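Local coordinates for protein OXA-46 oxacillinase (Pseudomonas aeruginosa, PDB 3IF6) that probably hydrolyses beta-lactam antibiotics to substituted beta-amino acids, acting as a serine beta-lactamase of class D, at residues B[170-173]-B[174-178]; B[184-187]-B[188-191]. All blocks are in the same frame, centred on the assembly; numbering follows the deposited sequence.

Contact 1 (B[170-173]-B[174-178]); sequences EQIL and FLRKL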
loop_
_atom_site.group_PDB
_atom_site.type_symbol
_atom_site.label_atom_id
_atom_site.label_comp_id
_atom_site.label_asym_id
_atom_site.label_seq_id
_atom_site.Cartn_x
_atom_site.Cartn_y
_atom_site.Cartn_z
ATOM N N GLU B 170 6.320 21.948 6.796
ATOM C CA GLU B 170 5.168 21.536 7.554
ATOM C C GLU B 170 4.524 20.262 6.970
ATOM O O GLU B 170 4.008 19.433 7.733
ATOM C CB GLU B 170 4.169 22.679 7.627
ATOM C CG GLU B 170 4.642 23.865 8.466
ATOM C CD GLU B 170 3.523 24.838 8.800
ATOM O OE1 GLU B 170 2.820 25.308 7.877
ATOM O OE2 GLU B 170 3.355 25.145 9.997
ATOM N N GLN B 171 4.596 20.097 5.636
ATOM C CA GLN B 171 4.121 18.879 4.953
ATOM C C GLN B 171 4.936 17.725 5.477
ATOM O O GLN B 171 4.398 16.654 5.753
ATOM C CB GLN B 171 4.241 18.955 3.419
ATOM C CG GLN B 171 3.310 19.969 2.733
ATOM C CD GLN B 171 1.897 19.448 2.394
ATOM O OE1 GLN B 171 1.339 18.598 3.091
ATOM N NE2 GLN B 171 1.307 19.996 1.335
ATOM N N ILE B 172 6.228 17.960 5.658
ATOM C CA ILE B 172 7.130 16.909 6.133
ATOM C C ILE B 172 6.804 16.421 7.554
ATOM O O ILE B 172 6.762 15.217 7.797
ATOM C CB ILE B 172 8.602 17.335 6.034
ATOM C CG1 ILE B 172 8.946 17.695 4.576
ATOM C CG2 ILE B 172 9.528 16.229 6.645
ATOM C CD1 ILE B 172 9.363 16.546 3.711
ATOM N N LEU B 173 6.585 17.373 8.461
ATOM C CA LEU B 173 6.171 17.120 9.835
ATOM C C LEU B 173 4.907 16.263 9.883
ATOM O O LEU B 173 4.927 15.197 10.493
ATOM C CB LEU B 173 5.912 18.436 10.609
ATOM C CG LEU B 173 7.003 19.498 10.821
ATOM C CD1 LEU B 173 6.423 20.702 11.563
ATOM C CD2 LEU B 173 8.232 18.955 11.543
ATOM N N PHE B 174 3.819 16.751 9.267
ATOM C CA PHE B 174 2.527 16.042 9.230
ATOM C C PHE B 174 2.673 14.613 8.731
ATOM O O PHE B 174 2.117 13.697 9.319
ATOM C CB PHE B 174 1.479 16.783 8.382
ATOM C CG PHE B 174 0.222 15.974 8.142
ATOM C CD1 PHE B 174 -0.768 15.879 9.132
ATOM C CD2 PHE B 174 0.043 15.279 6.936
ATOM C CE1 PHE B 174 -1.924 15.107 8.920
ATOM C CE2 PHE B 174 -1.102 14.511 6.712
ATOM C CZ PHE B 174 -2.091 14.420 7.707
ATOM N N LEU B 175 3.444 14.429 7.668
ATOM C CA LEU B 175 3.597 13.133 7.027
ATOM C C LEU B 175 4.378 12.189 7.888
ATOM O O LEU B 175 4.050 11.000 7.939
ATOM C CB LEU B 175 4.289 13.252 5.672
ATOM C CG LEU B 175 3.618 13.975 4.520
ATOM C CD1 LEU B 175 4.669 14.281 3.469
ATOM C CD2 LEU B 175 2.483 13.142 3.945
ATOM N N ARG B 176 5.435 12.701 8.530
ATOM C CA ARG B 176 6.238 11.899 9.464
ATOM C C ARG B 176 5.415 11.358 10.651
ATOM O O ARG B 176 5.569 10.199 11.036
ATOM C CB ARG B 176 7.500 12.630 9.928
ATOM C CG ARG B 176 8.486 11.670 10.654
ATOM C CD ARG B 176 9.750 12.356 11.190
ATOM N NE ARG B 176 10.281 13.326 10.219
ATOM C CZ ARG B 176 11.501 13.846 10.274
ATOM N NH1 ARG B 176 12.344 13.463 11.244
ATOM N NH2 ARG B 176 11.889 14.725 9.354
ATOM N N LYS B 177 4.535 12.192 11.201
ATOM C CA LYS B 177 3.570 11.736 12.206
ATOM C C LYS B 177 2.727 10.581 11.656
ATOM O O LYS B 177 2.600 9.551 12.307
ATOM C CB LYS B 177 2.640 12.871 12.679
ATOM C CG LYS B 177 3.314 14.073 13.382
ATOM C CD LYS B 177 2.506 15.327 13.095
ATOM C CE LYS B 177 2.678 16.427 14.132
ATOM N NZ LYS B 177 1.498 17.370 14.100
ATOM N N LEU B 178 2.177 10.763 10.458
ATOM C CA LEU B 178 1.296 9.792 9.817
ATOM C C LEU B 178 1.979 8.445 9.639
ATOM O O LEU B 178 1.436 7.412 10.043
ATOM C CB LEU B 178 0.791 10.325 8.467
ATOM C CG LEU B 178 -0.115 9.429 7.606
ATOM C CD1 LEU B 178 -1.332 8.864 8.363
ATOM C CD2 LEU B 178 -0.559 10.156 6.354
#
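Glu170 and Phe174 open a run of four consecutive i to i+4 backbone hydrogen bonds that joins 170-173 to 174-178 as successive turns of helix 168-179. Phe174 N reaches Glu170 O at 3.1 Å, almost straight at 176°, and Leu175 N meets Gln171 O at 3.1 Å. Arg176 N gives the shortest bond of the four, 2.9 Å to Ile172 O; Lys177 N closes the run on Leu173 O. Among the side chains, Leu175 lies against the preceding turn: its CG sits beside the backbone N (chi1 -66°) and comes 3.1 Å from Gln171 O, with CD1 next to the same oxygen. The aliphatic part of Lys177 leans on its own acceptor in a similar way, CG standing 3.5 Å from Leu173 O. Arg176 does otherwise. Its CG is anti to the backbone N (chi1 -167°), and a bend at chi3 turns the guanidinium back along the helix, where Ile172 CG2 meets it at the edge, 3.9 Å from NH2. There the methyl makes only van der Waals contact; the guanidinium's charge is met by a salt bridge from NH1 to Glu49. Phe174 points its ring elsewhere, edge-to-face with Tyr146. Gln171, Ile172 and Leu175 face strand 229-238, while Gln171 NE2 is hydrogen-bonded to Thr73, next to the predicted acyl-ester serine Ser72. The regular backbone bonding thus satisfies four carbonyls and four amides, and leaves the polar ends of Glu170, Gln171 and Arg176 to tie the helix to surrounding elements, Glu170 through Arg67.

Contact 2 (B[184-187]-B[188-191]); sequences PFKV and EHQR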
loop_
_atom_site.group_PDB
_atom_site.type_symbol
_atom_site.label_atom_id
_atom_site.label_comp_id
_atom_site.label_asym_id
_atom_site.label_seq_id
_atom_site.Cartn_x
_atom_site.Cartn_y
_atom_site.Cartn_z
ATOM N N PRO B 184 -3.599 11.894 16.011
ATOM C CA PRO B 184 -4.735 11.628 16.927
ATOM C C PRO B 184 -5.924 10.857 16.308
ATOM O O PRO B 184 -7.103 11.147 16.615
ATOM C CB PRO B 184 -5.155 13.040 17.389
ATOM C CG PRO B 184 -4.812 13.917 16.228
ATOM C CD PRO B 184 -3.484 13.335 15.701
ATOM N N PHE B 185 -5.633 9.859 15.479
ATOM C CA PHE B 185 -6.723 9.085 14.852
ATOM C C PHE B 185 -6.594 7.601 15.163
ATOM O O PHE B 185 -5.517 7.150 15.594
ATOM C CB PHE B 185 -6.780 9.353 13.330
ATOM C CG PHE B 185 -7.003 10.803 12.992
ATOM C CD1 PHE B 185 -8.303 11.328 12.928
ATOM C CD2 PHE B 185 -5.925 11.651 12.792
ATOM C CE1 PHE B 185 -8.531 12.654 12.650
ATOM C CE2 PHE B 185 -6.139 12.983 12.517
ATOM C CZ PHE B 185 -7.454 13.488 12.449
ATOM N N LYS B 186 -7.670 6.838 14.941
ATOM C CA LYS B 186 -7.568 5.377 15.036
ATOM C C LYS B 186 -6.383 4.946 14.172
ATOM O O LYS B 186 -6.165 5.544 13.125
ATOM C CB LYS B 186 -8.845 4.677 14.565
ATOM C CG LYS B 186 -10.085 4.821 15.451
ATOM C CD LYS B 186 -11.136 3.822 14.963
ATOM C CE LYS B 186 -12.569 4.169 15.409
ATOM N NZ LYS B 186 -12.776 3.909 16.878
ATOM N N VAL B 187 -5.608 3.955 14.626
ATOM C CA VAL B 187 -4.465 3.434 13.857
ATOM C C VAL B 187 -4.928 2.852 12.509
ATOM O O VAL B 187 -4.233 2.996 11.494
ATOM C CB VAL B 187 -3.575 2.407 14.677
ATOM C CG1 VAL B 187 -2.501 1.792 13.817
ATOM C CG2 VAL B 187 -2.917 3.079 15.904
ATOM N N GLU B 188 -6.109 2.230 12.492
ATOM C CA GLU B 188 -6.652 1.620 11.267
ATOM C C GLU B 188 -6.945 2.698 10.244
ATOM O O GLU B 188 -6.766 2.502 9.055
ATOM C CB GLU B 188 -7.912 0.767 11.547
ATOM C CG GLU B 188 -9.206 1.556 11.827
ATOM C CD GLU B 188 -10.390 0.672 12.245
ATOM O OE1 GLU B 188 -11.439 0.652 11.551
ATOM O OE2 GLU B 188 -10.277 -0.014 13.283
ATOM N N HIS B 189 -7.407 3.840 10.722
ATOM C CA HIS B 189 -7.673 4.982 9.852
ATOM C C HIS B 189 -6.395 5.544 9.235
ATOM O O HIS B 189 -6.364 5.889 8.064
ATOM C CB HIS B 189 -8.420 6.074 10.612
ATOM C CG HIS B 189 -9.837 5.724 10.967
ATOM N ND1 HIS B 189 -10.527 4.676 10.381
ATOM C CD2 HIS B 189 -10.706 6.321 11.821
ATOM C CE1 HIS B 189 -11.755 4.640 10.872
ATOM N NE2 HIS B 189 -11.889 5.625 11.748
ATOM N N GLN B 190 -5.346 5.626 10.037
ATOM C CA GLN B 190 -4.036 6.040 9.581
ATOM C C GLN B 190 -3.466 5.030 8.575
ATOM O O GLN B 190 -2.885 5.419 7.565
ATOM C CB GLN B 190 -3.113 6.268 10.785
ATOM C CG GLN B 190 -3.526 7.450 11.691
ATOM C CD GLN B 190 -2.544 7.680 12.847
ATOM O OE1 GLN B 190 -1.424 8.165 12.646
ATOM N NE2 GLN B 190 -2.960 7.321 14.065
ATOM N N ARG B 191 -3.667 3.742 8.833
ATOM C CA ARG B 191 -3.166 2.683 7.958
ATOM C C ARG B 191 -3.908 2.681 6.632
ATOM O O ARG B 191 -3.320 2.429 5.570
ATOM C CB ARG B 191 -3.307 1.315 8.635
ATOM C CG ARG B 191 -2.572 1.199 9.985
ATOM C CD ARG B 191 -2.338 -0.262 10.400
ATOM N NE ARG B 191 -1.450 -0.341 11.567
ATOM C CZ ARG B 191 -0.113 -0.359 11.515
ATOM N NH1 ARG B 191 0.529 -0.335 10.358
ATOM N NH2 ARG B 191 0.596 -0.422 12.630
#
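Phe185 and Gln190 meet where the loop after helix 168-179 runs into helix 187-196, with Lys186 at the N-cap position. The first turn is closed by the bond from Gln190 N to Lys186 O, 3.2 Å. The side chain of the same glutamine reaches back past it: extended beyond CG, it brings NE2 within 3.0 Å of Phe185 O. That bond is bent, 137° at the hydrogen, and the donor stands 47° out of the carbonyl plane. Gln190 NE2 also bonds to Asn181 O and its OE1 accepts from Leu183 N, so both ends of the amide are held by loop backbone and its rotation is probably fixed. On another side of the turn, Lys186 and His189 run side by side in the same direction. Lys186 CB lies over one face of the imidazole in a CH-pi contact, 4.1 Å from the centroid of the His189 ring and 28° off its normal, and the rest of the aliphatic chain follows the ring outward. Val187 and Arg191 are likewise alongside each other: Val187 CG1, anti to the backbone N, comes 3.3 Å from Arg191 NE, approaching the guanidinium obliquely. Outside the turn, Arg191 NH2 forms a salt bridge with an acidic side chain of another protein chain of the assembly, and Val187 and Glu188 also pack on acidic side chains of that chain. The inner flank faces two helices of its own chain: Phe185 rests on Leu80, Phe81 and Asp84 of helix 75-84 and on Ile144 of helix 122-144, while His189 touches Leu83.

In the fold
Contact 1 and contact 2 come in series along the chain, in the consecutive helices 168-179 and 187-196, with their centres about 14 Å apart. The centre of contact 1 lies about 10 Å from the centre of the chain, against the large mixed sheet and near the predicted active-site serine; that of contact 2 lies about 17 Å from the centre of the chain, away from that serine. The two regions touch directly, Leu178 CD1 packing 3.9 Å from Gln190 O. Both belong to the penicillin-binding transpeptidase-type fold. The short connection between the helices carries the chain from the face of the sheet to a surface met by another protein chain.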